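Local atomic coordinates of B-agarase (Saccharophagus degradans, PDB entry 4BQ2), a protein that cleaves agarose-type polysaccharide chains as an exo-acting beta-agarase of glycoside hydrolase family 50, from a marine bacterium. Residues T419-Y424 with S474-N479; G260-E265 with W482-F487; E318-L323 with N434-G439. All blocks are in the same frame, centred on the assembly; numbering follows the deposited sequence.

All three contacts gather round strands 431-435 and 483-488, parallel neighbours in what is, in this family, a (beta/alpha)8 barrel. Contact 2 (260-265 with 482-487) closes the longest loop, and the other two lie within it. Contacts 1 and 3 interlock, their segments alternating in the order 318-323, 419-424, 434-439, 474-479. Centre to centre, contact 1 is about 14 Å from each of the others, while contacts 2 and 3 are about 22 Å apart. Contact 2 thus sits at the start of the strands, contact 3 at their C-terminal ends, the active-site side in such barrels, and contact 1 at the C-terminal end of helix 460-477, where it meets the loop before strand 431-435.

Contact 1: residues T419-Y424 with S474-N479; sequences TDPAYY and SEEIKN
Tyr-424 and Pro-421, at the two ends of a short turn, receive Glu-476 and Ile-477 from the last turn of a helix. The direct contacts are van der Waals in kind. CD2 of Tyr-424 lies 3.6 Å from the backbone O of Glu-476, which comes up at the ring edge, close to its plane. CB of Glu-476 packs along the same CD2-CE2 edge, 3.9 Å from Tyr-424 CE2. In the Ile-477 conformer described, one of two modelled, CD1 also approaches CE2. The extended chain of Glu-476 (chi2 -178°) carries its carboxylate past the ring to Pro-421, where Glu-476 OE2 stands 3.2 Å from Pro-421 CG; carboxylate and phenol planes are nearly perpendicular, 85° apart.

The polar links run through water. One molecule accepts from Tyr-424 OH at 2.7 Å; its step on to Glu-476 OE1 is suspiciously short, so this bridge is doubtful in detail. A second lies within hydrogen-bonding distance of Pro-421 O and Glu-476 O and can bridge them, though it has more acceptors near it than protons to give.

Within the turn, Pro-421 CA sits over the centre of one Tyr-424 face, covering that face. An Asx turn, Ala-422 N to Asp-420 OD1 at 2.8 Å, holds the start of the 3-10 segment.

In the fold, the loop between helix 394-410 and strand 431-435 is pressed against the C-terminal end of helix 460-477. Both touch strand 431-435: Phe-431 stacks on Tyr-424 and also meets Ile-477, while Tyr-423 turns to helix 394-410.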
ATOM      1  N   THR A 419       5.212   6.152  13.379  1.00 14.32           N
ATOM      2  CA  THR A 419       6.482   6.657  13.953  1.00 15.31           C
ATOM      3  C   THR A 419       6.712   6.002  15.315  1.00 16.18           C
ATOM      4  O   THR A 419       5.808   5.983  16.180  1.00 16.97           O
ATOM      5  CB  THR A 419       6.455   8.194  14.041  1.00 14.48           C
ATOM      6  OG1 THR A 419       6.555   8.709  12.713  1.00 14.41           O
ATOM      7  CG2 THR A 419       7.647   8.744  14.896  1.00 13.57           C
ATOM      8  N   ASP A 420       7.891   5.400  15.502  1.00 16.41           N
ATOM      9  CA  ASP A 420       8.203   4.750  16.760  1.00 17.96           C
ATOM     10  C   ASP A 420       8.023   5.745  17.906  1.00 17.44           C
ATOM     11  O   ASP A 420       8.454   6.873  17.775  1.00 16.80           O
ATOM     12  CB  ASP A 420       9.644   4.193  16.742  1.00 19.56           C
ATOM     13  CG  ASP A 420       9.971   3.417  18.009  1.00 22.97           C
ATOM     14  OD1 ASP A 420      10.273   4.015  19.043  1.00 22.54           O
ATOM     15  OD2 ASP A 420       9.871   2.187  17.998  1.00 28.08           O
ATOM     16  N   PRO A 421       7.368   5.333  19.014  1.00 17.45           N
ATOM     17  CA  PRO A 421       7.105   6.232  20.133  1.00 17.65           C
ATOM     18  C   PRO A 421       8.344   6.865  20.774  1.00 17.72           C
ATOM     19  O   PRO A 421       8.202   7.866  21.481  1.00 17.01           O
ATOM     20  CB  PRO A 421       6.377   5.337  21.153  1.00 19.49           C
ATOM     21  CG  PRO A 421       5.714   4.313  20.309  1.00 21.81           C
ATOM     22  CD  PRO A 421       6.683   4.031  19.194  1.00 18.73           C
ATOM     23  N   ALA A 422       9.534   6.302  20.529  1.00 16.07           N
ATOM     24  CA  ALA A 422      10.754   6.895  21.027  1.00 16.31           C
ATOM     25  C   ALA A 422      10.994   8.293  20.390  1.00 14.82           C
ATOM     26  O   ALA A 422      11.731   9.071  20.936  1.00 15.23           O
ATOM     27  CB  ALA A 422      11.945   5.963  20.772  1.00 17.29           C
ATOM     28  N   TYR A 423      10.373   8.592  19.245  1.00 13.92           N
ATOM     29  CA  TYR A 423      10.496   9.920  18.605  1.00 13.67           C
ATOM     30  C   TYR A 423       9.503  10.935  19.186  1.00 13.74           C
ATOM     31  O   TYR A 423       9.574  12.113  18.888  1.00 13.26           O
ATOM     32  CB  TYR A 423      10.153   9.864  17.115  1.00 14.67           C
ATOM     33  CG  TYR A 423      11.189   9.256  16.222  1.00 14.44           C
ATOM     34  CD1 TYR A 423      12.242  10.015  15.732  1.00 14.93           C
ATOM     35  CD2 TYR A 423      11.110   7.912  15.854  1.00 15.91           C
ATOM     36  CE1 TYR A 423      13.207   9.445  14.894  1.00 16.01           C
ATOM     37  CE2 TYR A 423      12.064   7.330  15.039  1.00 15.06           C
ATOM     38  CZ  TYR A 423      13.103   8.104  14.555  1.00 16.36           C
ATOM     39  OH  TYR A 423      14.025   7.551  13.718  1.00 15.71           O
ATOM     40  N   TYR A 424       8.585  10.481  20.020  1.00 14.16           N
ATOM     41  CA  TYR A 424       7.465  11.370  20.422  1.00 15.34           C
ATOM     42  C   TYR A 424       7.875  12.543  21.306  1.00 17.07           C
ATOM     43  O   TYR A 424       7.105  13.522  21.440  1.00 17.03           O
ATOM     44  CB  TYR A 424       6.390  10.560  21.139  1.00 14.53           C
ATOM     45  CG  TYR A 424       5.559   9.689  20.222  1.00 15.71           C
ATOM     46  CD1 TYR A 424       5.844   9.570  18.841  1.00 15.59           C
ATOM     47  CD2 TYR A 424       4.531   8.892  20.756  1.00 15.18           C
ATOM     48  CE1 TYR A 424       5.082   8.720  18.035  1.00 15.64           C
ATOM     49  CE2 TYR A 424       3.771   8.080  19.950  1.00 16.55           C
ATOM     50  CZ  TYR A 424       4.055   7.983  18.601  1.00 16.38           C
ATOM     51  OH  TYR A 424       3.266   7.111  17.858  1.00 17.74           O
ATOM     52  N   SER A 474      -2.535   7.813  24.474  0.50 13.50           N
ATOM     53  CA  SER A 474      -2.463   9.022  25.298  0.50 13.58           C
ATOM     54  C   SER A 474      -1.258   8.978  26.246  0.50 14.53           C
ATOM     55  O   SER A 474      -0.562   9.986  26.452  0.50 14.53           O
ATOM     56  CB  SER A 474      -3.748   9.260  26.093  0.50 13.02           C
ATOM     57  OG  SER A 474      -3.591  10.408  26.926  0.50 11.49           O
ATOM     58  N   GLU A 475      -1.008   7.799  26.807  1.00 15.92           N
ATOM     59  CA  GLU A 475       0.173   7.587  27.651  1.00 17.87           C
ATOM     60  C   GLU A 475       1.492   7.841  26.882  1.00 18.40           C
ATOM     61  O   GLU A 475       2.463   8.408  27.442  1.00 16.61           O
ATOM     62  CB  GLU A 475       0.126   6.159  28.184  1.00 20.94           C
ATOM     63  CG  GLU A 475       1.204   5.810  29.165  1.00 27.63           C
ATOM     64  CD  GLU A 475       0.937   4.430  29.716  1.00 32.75           C
ATOM     65  OE1 GLU A 475       0.848   3.482  28.920  1.00 33.85           O
ATOM     66  OE2 GLU A 475       0.747   4.323  30.933  1.00 40.14           O
ATOM     67  N   GLU A 476       1.511   7.444  25.602  1.00 15.97           N
ATOM     68  CA  GLU A 476       2.640   7.699  24.722  1.00 16.30           C
ATOM     69  C   GLU A 476       2.889   9.156  24.343  1.00 15.23           C
ATOM     70  O   GLU A 476       4.040   9.577  24.305  1.00 15.74           O
ATOM     71  CB  GLU A 476       2.500   6.917  23.395  1.00 17.21           C
ATOM     72  CG  GLU A 476       2.453   5.423  23.575  1.00 19.13           C
ATOM     73  CD  GLU A 476       2.371   4.659  22.277  1.00 21.23           C
ATOM     74  OE1 GLU A 476       1.546   4.974  21.414  1.00 20.85           O
ATOM     75  OE2 GLU A 476       3.132   3.687  22.137  1.00 27.87           O
ATOM     76  N   ILE A 477       1.783   9.846  24.048  0.50 15.88           N
ATOM     77  CA  ILE A 477       1.686  11.206  23.506  0.50 18.19           C
ATOM     78  C   ILE A 477       1.974  12.268  24.552  0.50 16.58           C
ATOM     79  O   ILE A 477       2.501  13.348  24.254  0.50 16.78           O
ATOM     80  CB  ILE A 477       0.226  11.432  23.031  0.50 18.75           C
ATOM     81  CG1 ILE A 477      -0.047  10.607  21.775  0.50 20.34           C
ATOM     82  CG2 ILE A 477      -0.086  12.895  22.809  0.50 21.61           C
ATOM     83  CD1 ILE A 477       1.019  10.738  20.729  0.50 19.30           C
ATOM     84  N   LYS A 478       1.609  11.934  25.780  1.00 15.61           N
ATOM     85  CA  LYS A 478       1.720  12.854  26.967  1.00 16.38           C
ATOM     86  C   LYS A 478       1.137  14.234  26.703  1.00 15.72           C
ATOM     87  O   LYS A 478       1.738  15.280  27.056  1.00 15.51           O
ATOM     88  CB  LYS A 478       3.167  12.963  27.455  1.00 17.79           C
ATOM     89  CG  LYS A 478       3.828  11.635  27.822  1.00 18.97           C
ATOM     90  CD  LYS A 478       5.237  11.876  28.365  1.00 21.40           C
ATOM     91  CE  LYS A 478       5.970  10.567  28.639  1.00 26.03           C
ATOM     92  NZ  LYS A 478       5.727  10.202  30.064  1.00 25.27           N
ATOM     93  N   ASN A 479      -0.014  14.234  26.022  1.00 16.26           N
ATOM     94  CA  ASN A 479      -0.713  15.462  25.639  1.00 15.30           C
ATOM     95  C   ASN A 479       0.216  16.480  24.939  1.00 15.36           C
ATOM     96  O   ASN A 479       0.009  17.692  25.055  1.00 15.18           O
ATOM     97  CB  ASN A 479      -1.372  16.062  26.898  1.00 15.81           C
ATOM     98  CG  ASN A 479      -2.379  17.154  26.579  1.00 16.79           C
ATOM     99  OD1 ASN A 479      -3.137  17.061  25.605  1.00 16.24           O
ATOM    100  ND2 ASN A 479      -2.427  18.184  27.444  1.00 16.83           N
TER
HETATM  101  O   HOH W   1       6.436   7.819  24.043  1.00 28.47           O
HETATM  102  O   HOH W   2       1.159   5.941  19.103  1.00 14.47           O

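Contact 2: residues G260-E265 with W482-F487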
ATOM      1  N   GLY A 260      -2.616  26.152  21.252  1.00 14.60           N
ATOM      2  CA  GLY A 260      -1.599  25.287  21.849  1.00 15.12           C
ATOM      3  C   GLY A 260      -1.589  23.851  21.308  1.00 14.46           C
ATOM      4  O   GLY A 260      -0.796  23.015  21.782  1.00 14.95           O
ATOM      5  N   TYR A 261      -2.451  23.551  20.325  1.00 14.55           N
ATOM      6  CA  TYR A 261      -2.463  22.229  19.685  1.00 14.83           C
ATOM      7  C   TYR A 261      -2.680  22.409  18.206  1.00 14.48           C
ATOM      8  O   TYR A 261      -3.255  23.419  17.792  1.00 14.12           O
ATOM      9  CB  TYR A 261      -3.615  21.352  20.242  1.00 14.15           C
ATOM     10  CG  TYR A 261      -3.464  21.174  21.717  1.00 15.54           C
ATOM     11  CD1 TYR A 261      -2.688  20.124  22.233  1.00 14.60           C
ATOM     12  CD2 TYR A 261      -4.073  22.081  22.607  1.00 15.42           C
ATOM     13  CE1 TYR A 261      -2.530  19.970  23.599  1.00 16.16           C
ATOM     14  CE2 TYR A 261      -3.919  21.923  23.969  1.00 16.65           C
ATOM     15  CZ  TYR A 261      -3.147  20.891  24.455  1.00 16.86           C
ATOM     16  OH  TYR A 261      -3.016  20.775  25.825  1.00 21.46           O
ATOM     17  N   PHE A 262      -2.287  21.414  17.414  1.00 14.72           N
ATOM     18  CA  PHE A 262      -2.625  21.437  15.975  1.00 14.04           C
ATOM     19  C   PHE A 262      -4.145  21.395  15.775  1.00 14.05           C
ATOM     20  O   PHE A 262      -4.823  20.669  16.478  1.00 15.61           O
ATOM     21  CB  PHE A 262      -1.972  20.282  15.216  1.00 13.77           C
ATOM     22  CG  PHE A 262      -0.509  20.504  14.947  1.00 13.19           C
ATOM     23  CD1 PHE A 262       0.438  20.142  15.890  1.00 13.96           C
ATOM     24  CD2 PHE A 262      -0.097  21.137  13.786  1.00 12.94           C
ATOM     25  CE1 PHE A 262       1.812  20.388  15.661  1.00 14.06           C
ATOM     26  CE2 PHE A 262       1.258  21.413  13.543  1.00 14.05           C
ATOM     27  CZ  PHE A 262       2.227  21.027  14.489  1.00 14.11           C
ATOM     28  N   ARG A 263      -4.661  22.164  14.815  1.00 14.11           N
ATOM     29  CA  ARG A 263      -6.110  22.230  14.572  1.00 14.94           C
ATOM     30  C   ARG A 263      -6.372  22.512  13.114  1.00 15.13           C
ATOM     31  O   ARG A 263      -5.429  22.733  12.371  1.00 17.17           O
ATOM     32  CB  ARG A 263      -6.784  23.303  15.479  1.00 14.52           C
ATOM     33  CG  ARG A 263      -6.262  24.698  15.227  1.00 14.63           C
ATOM     34  CD  ARG A 263      -6.846  25.731  16.215  1.00 13.76           C
ATOM     35  NE  ARG A 263      -6.426  27.048  15.758  1.00 14.11           N
ATOM     36  CZ  ARG A 263      -7.089  27.780  14.869  1.00 15.71           C
ATOM     37  NH1 ARG A 263      -8.229  27.333  14.363  1.00 17.08           N
ATOM     38  NH2 ARG A 263      -6.617  28.979  14.513  1.00 16.98           N
ATOM     39  N   THR A 264      -7.638  22.502  12.691  1.00 16.78           N
ATOM     40  CA  THR A 264      -7.943  22.750  11.260  1.00 17.39           C
ATOM     41  C   THR A 264      -8.616  24.109  11.061  1.00 18.99           C
ATOM     42  O   THR A 264      -9.329  24.638  11.968  1.00 18.03           O
ATOM     43  CB  THR A 264      -8.868  21.681  10.659  1.00 18.41           C
ATOM     44  OG1 THR A 264     -10.148  21.733  11.312  1.00 18.28           O
ATOM     45  CG2 THR A 264      -8.272  20.274  10.788  1.00 17.29           C
ATOM     46  N   GLU A 265      -8.396  24.679   9.890  1.00 17.56           N
ATOM     47  CA  GLU A 265      -9.064  25.923   9.543  1.00 20.31           C
ATOM     48  C   GLU A 265      -8.966  26.159   8.055  1.00 21.09           C
ATOM     49  O   GLU A 265      -7.910  25.909   7.454  1.00 19.67           O
ATOM     50  CB  GLU A 265      -8.414  27.094  10.254  1.00 22.89           C
ATOM     51  CG  GLU A 265      -9.112  28.410   9.973  1.00 29.35           C
ATOM     52  CD  GLU A 265      -9.289  29.189  11.237  1.00 34.17           C
ATOM     53  OE1 GLU A 265      -9.850  28.621  12.204  1.00 36.52           O
ATOM     54  OE2 GLU A 265      -8.827  30.340  11.262  1.00 36.96           O
ATOM     55  N   TRP A 482       3.284  18.673  20.117  1.00 14.29           N
ATOM     56  CA  TRP A 482       3.995  18.214  18.900  1.00 14.15           C
ATOM     57  C   TRP A 482       3.241  17.117  18.178  1.00 15.11           C
ATOM     58  O   TRP A 482       3.567  16.797  17.027  1.00 16.18           O
ATOM     59  CB  TRP A 482       5.402  17.717  19.233  1.00 14.19           C
ATOM     60  CG  TRP A 482       6.292  18.775  19.705  1.00 14.29           C
ATOM     61  CD1 TRP A 482       6.526  19.152  21.011  1.00 15.80           C
ATOM     62  CD2 TRP A 482       7.087  19.623  18.886  1.00 14.72           C
ATOM     63  NE1 TRP A 482       7.425  20.216  21.030  1.00 14.25           N
ATOM     64  CE2 TRP A 482       7.801  20.494  19.744  1.00 14.42           C
ATOM     65  CE3 TRP A 482       7.265  19.732  17.497  1.00 14.49           C
ATOM     66  CZ2 TRP A 482       8.672  21.479  19.259  1.00 15.10           C
ATOM     67  CZ3 TRP A 482       8.156  20.702  17.008  1.00 15.40           C
ATOM     68  CH2 TRP A 482       8.833  21.568  17.888  1.00 14.74           C
ATOM     69  N   CYS A 483       2.237  16.526  18.832  1.00 14.55           N
ATOM     70  CA  CYS A 483       1.445  15.516  18.128  1.00 14.47           C
ATOM     71  C   CYS A 483       0.365  16.180  17.274  1.00 14.85           C
ATOM     72  O   CYS A 483      -0.584  16.764  17.802  1.00 14.34           O
ATOM     73  CB  CYS A 483       0.834  14.518  19.105  1.00 14.52           C
ATOM     74  SG  CYS A 483      -0.305  13.336  18.337  1.00 15.49           S
ATOM     75  N   VAL A 484       0.469  16.030  15.954  1.00 13.55           N
ATOM     76  CA  VAL A 484      -0.467  16.681  15.024  1.00 13.28           C
ATOM     77  C   VAL A 484      -1.855  16.060  15.166  1.00 13.42           C
ATOM     78  O   VAL A 484      -2.889  16.749  15.188  1.00 12.95           O
ATOM     79  CB  VAL A 484       0.023  16.590  13.545  1.00 13.30           C
ATOM     80  CG1 VAL A 484      -0.936  17.337  12.599  1.00 12.98           C
ATOM     81  CG2 VAL A 484       1.426  17.188  13.395  1.00 13.17           C
ATOM     82  N   GLY A 485      -1.893  14.755  15.304  1.00 12.60           N
ATOM     83  CA  GLY A 485      -3.163  14.080  15.377  1.00 13.65           C
ATOM     84  C   GLY A 485      -2.970  12.594  15.520  1.00 14.31           C
ATOM     85  O   GLY A 485      -1.834  12.105  15.496  1.00 14.73           O
ATOM     86  N   VAL A 486      -4.089  11.874  15.633  1.00 14.76           N
ATOM     87  CA  VAL A 486      -4.084  10.435  15.891  1.00 14.67           C
ATOM     88  C   VAL A 486      -4.852   9.675  14.799  1.00 14.94           C
ATOM     89  O   VAL A 486      -6.052   9.913  14.638  1.00 14.89           O
ATOM     90  CB  VAL A 486      -4.769  10.109  17.271  1.00 15.99           C
ATOM     91  CG1 VAL A 486      -4.738   8.595  17.522  1.00 15.91           C
ATOM     92  CG2 VAL A 486      -4.096  10.855  18.441  1.00 15.93           C
ATOM     93  N   PHE A 487      -4.159   8.774  14.065  1.00 13.59           N
ATOM     94  CA  PHE A 487      -4.800   7.767  13.194  1.00 13.81           C
ATOM     95  C   PHE A 487      -5.214   6.561  14.027  1.00 14.00           C
ATOM     96  O   PHE A 487      -4.478   6.139  14.945  1.00 14.59           O
ATOM     97  CB  PHE A 487      -3.809   7.248  12.140  1.00 13.44           C
ATOM     98  CG  PHE A 487      -3.424   8.295  11.129  1.00 13.24           C
ATOM     99  CD1 PHE A 487      -4.344   8.725  10.159  1.00 13.54           C
ATOM    100  CD2 PHE A 487      -2.154   8.845  11.133  1.00 13.66           C
ATOM    101  CE1 PHE A 487      -3.987   9.691   9.220  1.00 12.99           C
ATOM    102  CE2 PHE A 487      -1.796   9.830  10.198  1.00 13.77           C
ATOM    103  CZ  PHE A 487      -2.721  10.247   9.240  1.00 13.36           C
TER
HETATM  104  O   HOH W   3      -4.057  17.905  17.265  1.00 13.53           O
HETATM  105  O   HOH W   4      -1.058  19.364  18.918  1.00 17.79           O
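Phe-262 lays one face of its ring on Val-484, and this pair is the heart of the contact. With chi1 at -77° the ring swings beside its own backbone N, and chi2 near 90° stands it across the CB bond so that its face meets the strand. Val-484 answers with CG2, also set beside its backbone N; the methyl sits 3.9 Å from the ring centroid and only 7° off the normal, a well-centred CH-pi contact. CG1, turned the other way, reaches the near rim of the ring at Phe-262 CG, 4.0 Å away. Phe-262 CB rests 3.7 Å from Val-484 O.

Where the backbones face each other, two waters fill in. One accepts from Phe-262 N and donates to Cys-483 O at 2.9 Å; the other donates to both Phe-262 O, at 3.0 Å, and Val-484 O. Tyr-281 meets the Phe-262 ring edge-to-face, and Arg-263 turns away to a salt bridge with Glu-265.

The chemistry is therefore divided: a buried apolar pair joins the residue leading into the hairpin of strands 263-267 and 270-274 to the start of strand 483-488, while water, rather than direct strand pairing, satisfies the intervening amide and carbonyls.

Contact 3: residues E318-L323 with N434-G439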
ATOM      1  N   GLU A 318       0.851  -7.940  15.860  1.00 19.77           N
ATOM      2  CA  GLU A 318       2.170  -8.569  15.737  1.00 21.58           C
ATOM      3  C   GLU A 318       3.021  -7.868  14.690  1.00 21.07           C
ATOM      4  O   GLU A 318       4.202  -7.629  14.915  1.00 23.30           O
ATOM      5  CB  GLU A 318       2.034 -10.074  15.430  1.00 22.59           C
ATOM      6  CG  GLU A 318       3.375 -10.831  15.421  1.00 23.35           C
ATOM      7  CD  GLU A 318       3.984 -11.063  16.818  1.00 26.20           C
ATOM      8  OE1 GLU A 318       3.442 -10.522  17.831  1.00 24.52           O
ATOM      9  OE2 GLU A 318       5.028 -11.784  16.909  1.00 24.23           O
ATOM     10  N   ASP A 319       2.411  -7.509  13.560  1.00 21.04           N
ATOM     11  CA  ASP A 319       3.112  -6.792  12.492  1.00 21.88           C
ATOM     12  C   ASP A 319       3.785  -5.469  12.948  1.00 22.71           C
ATOM     13  O   ASP A 319       4.805  -5.046  12.397  1.00 23.01           O
ATOM     14  CB  ASP A 319       2.140  -6.536  11.332  1.00 22.23           C
ATOM     15  CG  ASP A 319       1.033  -5.573  11.709  1.00 22.66           C
ATOM     16  OD1 ASP A 319       1.229  -4.333  11.516  1.00 22.46           O
ATOM     17  OD2 ASP A 319      -0.019  -6.053  12.183  1.00 20.83           O
ATOM     18  N   SER A 320       3.225  -4.845  13.987  1.00 22.24           N
ATOM     19  CA  SER A 320       3.647  -3.514  14.446  1.00 21.99           C
ATOM     20  C   SER A 320       4.406  -3.585  15.771  1.00 21.77           C
ATOM     21  O   SER A 320       4.770  -2.551  16.334  1.00 21.31           O
ATOM     22  CB  SER A 320       2.431  -2.570  14.583  1.00 18.44           C
ATOM     23  OG  SER A 320       1.854  -2.300  13.315  1.00 19.16           O
ATOM     24  N   LYS A 321       4.706  -4.802  16.231  1.00 22.78           N
ATOM     25  CA  LYS A 321       5.507  -4.988  17.443  1.00 22.67           C
ATOM     26  C   LYS A 321       6.955  -4.596  17.219  1.00 22.49           C
ATOM     27  O   LYS A 321       7.430  -4.562  16.090  1.00 22.41           O
ATOM     28  CB  LYS A 321       5.423  -6.436  17.959  1.00 24.60           C
ATOM     29  CG  LYS A 321       4.012  -6.807  18.418  1.00 23.90           C
ATOM     30  CD  LYS A 321       3.709  -6.268  19.804  1.00 27.22           C
ATOM     31  CE  LYS A 321       4.351  -7.132  20.898  1.00 30.69           C
ATOM     32  NZ  LYS A 321       4.099  -6.547  22.248  1.00 30.83           N
ATOM     33  N   GLY A 322       7.657  -4.283  18.299  1.00 22.77           N
ATOM     34  CA  GLY A 322       9.108  -4.082  18.187  1.00 25.66           C
ATOM     35  C   GLY A 322       9.738  -5.358  17.641  1.00 26.35           C
ATOM     36  O   GLY A 322       9.120  -6.438  17.723  1.00 25.63           O
ATOM     37  N   LEU A 323      10.945  -5.243  17.085  1.00 27.47           N
ATOM     38  CA  LEU A 323      11.759  -6.433  16.751  1.00 27.94           C
ATOM     39  C   LEU A 323      12.027  -7.266  18.029  1.00 29.08           C
ATOM     40  O   LEU A 323      12.434  -6.721  19.062  1.00 27.40           O
ATOM     41  CB  LEU A 323      13.068  -6.050  16.044  1.00 29.44           C
ATOM     42  CG  LEU A 323      12.969  -5.418  14.638  1.00 29.30           C
ATOM     43  CD1 LEU A 323      14.351  -5.183  14.029  1.00 29.74           C
ATOM     44  CD2 LEU A 323      12.124  -6.271  13.694  1.00 28.56           C
ATOM     45  N   ASN A 434      -0.581   6.920  16.399  1.00 13.50           N
ATOM     46  CA  ASN A 434      -1.511   5.891  15.939  1.00 14.00           C
ATOM     47  C   ASN A 434      -1.784   4.847  16.981  1.00 14.03           C
ATOM     48  O   ASN A 434      -0.970   4.600  17.901  1.00 15.74           O
ATOM     49  CB  ASN A 434      -0.941   5.158  14.715  1.00 14.70           C
ATOM     50  CG  ASN A 434       0.219   4.216  15.073  1.00 15.13           C
ATOM     51  OD1 ASN A 434       1.416   4.619  15.178  1.00 16.86           O
ATOM     52  ND2 ASN A 434      -0.119   2.967  15.265  1.00 14.78           N
ATOM     53  N   GLY A 435      -2.915   4.179  16.798  1.00 14.39           N
ATOM     54  CA  GLY A 435      -3.220   2.975  17.546  1.00 13.31           C
ATOM     55  C   GLY A 435      -4.063   2.075  16.677  1.00 13.66           C
ATOM     56  O   GLY A 435      -4.583   2.501  15.611  1.00 13.38           O
ATOM     57  N   TRP A 436      -4.173   0.828  17.117  1.00 13.97           N
ATOM     58  CA  TRP A 436      -5.006  -0.168  16.451  1.00 15.18           C
ATOM     59  C   TRP A 436      -5.970  -0.719  17.485  1.00 15.23           C
ATOM     60  O   TRP A 436      -5.551  -1.077  18.587  1.00 15.05           O
ATOM     61  CB  TRP A 436      -4.166  -1.369  16.010  1.00 14.48           C
ATOM     62  CG  TRP A 436      -3.010  -1.179  15.105  1.00 14.77           C
ATOM     63  CD1 TRP A 436      -1.703  -0.997  15.475  1.00 15.23           C
ATOM     64  CD2 TRP A 436      -3.014  -1.262  13.664  1.00 14.90           C
ATOM     65  NE1 TRP A 436      -0.900  -0.946  14.363  1.00 15.40           N
ATOM     66  CE2 TRP A 436      -1.674  -1.127  13.237  1.00 15.71           C
ATOM     67  CE3 TRP A 436      -4.011  -1.466  12.713  1.00 15.10           C
ATOM     68  CZ2 TRP A 436      -1.304  -1.141  11.869  1.00 16.02           C
ATOM     69  CZ3 TRP A 436      -3.660  -1.505  11.333  1.00 16.13           C
ATOM     70  CH2 TRP A 436      -2.320  -1.316  10.928  1.00 16.03           C
ATOM     71  N   VAL A 437      -7.251  -0.813  17.131  1.00 16.38           N
ATOM     72  CA  VAL A 437      -8.230  -1.421  18.024  1.00 16.99           C
ATOM     73  C   VAL A 437      -8.307  -2.896  17.675  1.00 17.06           C
ATOM     74  O   VAL A 437      -8.887  -3.292  16.649  1.00 15.71           O
ATOM     75  CB  VAL A 437      -9.628  -0.737  17.943  1.00 17.00           C
ATOM     76  CG1 VAL A 437     -10.619  -1.354  18.958  1.00 16.52           C
ATOM     77  CG2 VAL A 437      -9.463   0.741  18.190  1.00 17.93           C
ATOM     78  N   ILE A 438      -7.697  -3.703  18.545  1.00 17.34           N
ATOM     79  CA  ILE A 438      -7.669  -5.141  18.360  1.00 18.68           C
ATOM     80  C   ILE A 438      -8.128  -5.778  19.657  1.00 18.72           C
ATOM     81  O   ILE A 438      -8.117  -5.141  20.717  1.00 18.71           O
ATOM     82  CB  ILE A 438      -6.256  -5.655  17.955  1.00 19.22           C
ATOM     83  CG1 ILE A 438      -5.238  -5.474  19.109  1.00 21.70           C
ATOM     84  CG2 ILE A 438      -5.779  -4.960  16.674  1.00 20.87           C
ATOM     85  CD1 ILE A 438      -3.851  -6.089  18.852  1.00 21.34           C
ATOM     86  N   GLY A 439      -8.519  -7.037  19.591  1.00 19.55           N
ATOM     87  CA  GLY A 439      -8.969  -7.703  20.815  1.00 21.55           C
ATOM     88  C   GLY A 439      -9.898  -8.868  20.530  1.00 22.09           C
ATOM     89  O   GLY A 439     -10.042  -9.281  19.392  1.00 22.71           O
TER
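Ser-320, ending a short 3-10 turn, and Trp-436, just past strand 431-435, make the closest backbone approach with CA atoms still 9.5 Å apart, so side chains alone bridge the gap. This is the C-terminal end of a strand in the (beta/alpha)8 barrel, the end where glycoside hydrolases of this fold carry their active sites.

The Trp-436 indole, with CG beside its backbone N (chi1 -58°), is sent out from the strand end towards the turn. Its NE1 donates to Ser-320 OG at 3.2 Å, but the angle at the hydrogen is only 127°, so the bond is weak and bent. The hydroxyl lies obliquely to the ring, and Ser-320 CB backs it up, 3.7 Å from Trp-436 NE1. Further along the indole, Asp-319 OD1 comes to 4.1 Å from CZ2, with carboxylate and ring planes almost at right angles.

Asp-319 takes the tight setting of CG between its backbone N and carbonyl carbon (chi1 67°), which curls the carboxylate towards the next residue's hydroxyl. Arg-290 NH2 is also hydrogen-bonded to Ser-320 OG, so three groups converge on that oxygen, and the pull of the arginine probably polarises it. Trp-418 lies beside Trp-436, its ring inclined by about 20°. A bound glycerol, probably from the crystallisation liquor, is hydrogen-bonded to Asp-319 OD1, consistent with a pocket here that can take a polyol. That same OD1 accepts from Ser-320 OG at 2.8 Å, the donor standing well above the carboxylate plane.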